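Local coordinates for protein ACDH-11, isoform b (Caenorhabditis elegans, PDB 4Y9J), which belongs to the acyl-CoA dehydrogenase family of flavoproteins and binds flavin-adenine dinucleotide, at residues I113-S118 / V123-Q128. Sequence-based numbering, arbitrary orientation.
Sequences IGYEDS and VRRIHQ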
loop_
_atom_site.group_PDB
_atom_site.type_symbol
_atom_site.label_atom_id
_atom_site.label_comp_id
_atom_site.label_asym_id
_atom_site.label_seq_id
_atom_site.Cartn_x
_atom_site.Cartn_y
_atom_site.Cartn_z
ATOM N N ILE B 113 23.736 25.637 19.208
ATOM C CA ILE B 113 24.486 26.799 18.723
ATOM C C ILE B 113 23.723 28.087 19.092
ATOM O O ILE B 113 24.354 29.070 19.514
ATOM C CB ILE B 113 24.823 26.661 17.205
ATOM C CG1 ILE B 113 25.943 25.618 16.999
ATOM C CG2 ILE B 113 25.254 27.984 16.571
ATOM C CD1 ILE B 113 25.972 25.044 15.588
ATOM N N GLY B 114 22.402 28.110 18.955
ATOM C CA GLY B 114 21.624 29.299 19.259
ATOM C C GLY B 114 21.678 29.808 20.677
ATOM O O GLY B 114 21.367 30.977 20.920
ATOM N N TYR B 115 22.102 28.944 21.603
ATOM C CA TYR B 115 22.122 29.235 23.035
ATOM C C TYR B 115 23.490 29.054 23.724
ATOM O O TYR B 115 23.560 29.166 24.939
ATOM C CB TYR B 115 21.075 28.385 23.787
ATOM C CG TYR B 115 19.688 28.641 23.272
ATOM C CD1 TYR B 115 18.949 29.690 23.788
ATOM C CD2 TYR B 115 19.127 27.870 22.241
ATOM C CE1 TYR B 115 17.705 30.017 23.259
ATOM C CE2 TYR B 115 17.859 28.145 21.739
ATOM C CZ TYR B 115 17.123 29.211 22.283
ATOM O OH TYR B 115 15.874 29.546 21.804
ATOM N N GLU B 116 24.544 28.758 22.969
ATOM C CA GLU B 116 25.857 28.433 23.546
ATOM C C GLU B 116 26.392 29.671 24.312
ATOM O O GLU B 116 26.684 30.689 23.737
ATOM C CB GLU B 116 26.844 27.894 22.479
ATOM C CG GLU B 116 28.291 27.499 22.933
ATOM C CD GLU B 116 28.499 27.050 24.413
ATOM O OE1 GLU B 116 27.655 26.271 24.925
ATOM O OE2 GLU B 116 29.551 27.432 25.105
ATOM N N ASP B 117 26.426 29.556 25.617
ATOM C CA ASP B 117 26.833 30.653 26.557
ATOM C C ASP B 117 28.206 31.310 26.269
ATOM O O ASP B 117 28.316 32.530 26.322
ATOM C CB ASP B 117 26.751 30.112 27.991
ATOM C CG ASP B 117 25.767 28.881 28.099
ATOM O OD1 ASP B 117 25.860 27.940 27.257
ATOM O OD2 ASP B 117 24.886 28.842 28.982
ATOM N N SER B 118 29.226 30.537 25.891
ATOM C CA SER B 118 30.559 31.117 25.567
ATOM C C SER B 118 30.599 31.953 24.293
ATOM O O SER B 118 31.642 32.543 23.984
ATOM C CB SER B 118 31.609 30.009 25.399
ATOM O OG SER B 118 31.285 29.180 24.263
ATOM N N VAL B 123 26.343 36.560 17.293
ATOM C CA VAL B 123 27.093 35.652 16.441
ATOM C C VAL B 123 26.340 34.335 16.325
ATOM O O VAL B 123 26.189 33.774 15.268
ATOM C CB VAL B 123 28.513 35.411 17.010
ATOM C CG1 VAL B 123 29.184 34.167 16.424
ATOM C CG2 VAL B 123 29.369 36.660 16.785
ATOM N N ARG B 124 25.952 33.805 17.459
ATOM C CA ARG B 124 25.442 32.488 17.450
ATOM C C ARG B 124 24.099 32.366 16.750
ATOM O O ARG B 124 23.834 31.328 16.179
ATOM C CB ARG B 124 25.492 31.933 18.842
ATOM C CG ARG B 124 24.406 32.382 19.760
ATOM C CD ARG B 124 24.858 32.127 21.202
ATOM N NE ARG B 124 23.700 32.427 22.028
ATOM C CZ ARG B 124 23.724 32.876 23.270
ATOM N NH1 ARG B 124 24.866 33.057 23.891
ATOM N NH2 ARG B 124 22.588 33.185 23.865
ATOM N N ARG B 125 23.285 33.424 16.682
ATOM C CA ARG B 125 22.035 33.305 15.977
ATOM C C ARG B 125 22.298 33.364 14.482
ATOM O O ARG B 125 21.626 32.691 13.713
ATOM C CB ARG B 125 20.988 34.348 16.412
ATOM C CG ARG B 125 20.353 34.101 17.781
ATOM C CD ARG B 125 19.521 32.808 17.817
ATOM N NE ARG B 125 18.598 32.762 18.939
ATOM C CZ ARG B 125 17.772 31.762 19.222
ATOM N NH1 ARG B 125 17.775 30.629 18.498
ATOM N NH2 ARG B 125 16.960 31.892 20.258
ATOM N N ILE B 126 23.320 34.118 14.100
ATOM C CA ILE B 126 23.692 34.163 12.688
ATOM C C ILE B 126 24.209 32.779 12.264
ATOM O O ILE B 126 23.800 32.248 11.244
ATOM C CB ILE B 126 24.695 35.322 12.385
ATOM C CG1 ILE B 126 23.944 36.656 12.516
ATOM C CG2 ILE B 126 25.237 35.195 10.976
ATOM C CD1 ILE B 126 24.827 37.884 12.624
ATOM N N HIS B 127 25.086 32.201 13.076
ATOM C CA HIS B 127 25.634 30.903 12.801
ATOM C C HIS B 127 24.450 29.891 12.698
ATOM O O HIS B 127 24.325 29.194 11.718
ATOM C CB HIS B 127 26.611 30.542 13.920
ATOM C CG HIS B 127 27.277 29.215 13.780
ATOM N ND1 HIS B 127 28.240 28.793 14.662
ATOM C CD2 HIS B 127 27.173 28.249 12.842
ATOM C CE1 HIS B 127 28.683 27.603 14.299
ATOM N NE2 HIS B 127 28.030 27.245 13.203
ATOM N N GLN B 128 23.576 29.919 13.684
ATOM C CA GLN B 128 22.467 29.001 13.794
ATOM C C GLN B 128 21.540 29.109 12.655
ATOM O O GLN B 128 21.147 28.071 12.044
ATOM C CB GLN B 128 21.715 29.205 15.106
ATOM C CG GLN B 128 20.638 28.158 15.347
ATOM C CD GLN B 128 19.532 28.588 16.270
ATOM O OE1 GLN B 128 19.334 29.777 16.547
ATOM N NE2 GLN B 128 18.760 27.607 16.718
HETATM O O HOH W 1 20.057 32.887 22.324
#
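Arg-124 of helix 121-135 meets Gly-114 O in the loop that leads into that helix, a compact example of how arginine can hold an irregular backbone in place. Arg-124 NE donates to Gly-114 O at 3.0 Å, arriving from above the carbonyl plane rather than along a lone pair. A water completes the grip, donating a hydrogen bond to Gly-114 O and accepting one from Arg-124 NH2 in the plane of the guanidinium. With CG set between the backbone N and the carbonyl carbon (chi1 79°) and the chain extended from there to NE, the arginine brings one guanidinium face over the backbone of Tyr-115. Arg-124 NH1 also bonds to Val-119 O, just beyond the loop segment.

The next helix residue, Arg-125, approaches the Tyr-115 ring obliquely in an off-centre cation-pi contact, CZ 4.6 Å from the ring centroid and the two planes 68° apart; its NH2 adds a weak hydrogen bond to Tyr-115 OH. On the helix itself, Arg-125 NH1 reaches Gln-128 OE1 at 2.6 Å, in the plane of both groups, which helps fix the rotation of the guanidinium. Asp-150 accepts from Tyr-115, Arg-125 and Gln-128, while Glu-383 forms a salt bridge to Arg-125 NE.

Nonpolar contact is concentrated at Ile-113, whose CG2 sits over one face of the His-127 ring, 3.9 Å from its centroid, as a CH-pi contact. Backbone packing centres on Gly-114: with no side chain facing the helix, its CA comes within 5.2 Å of Arg-125 CA and 3.6 Å of Gln-128 OE1.

Within this N-terminal helical region, the chemistry implies that the buried Arg-125 is probably stabilised as a cation by two carboxylates, while Arg-124 ties Gly-114 O and, beyond the segment, Val-119 O to the helix.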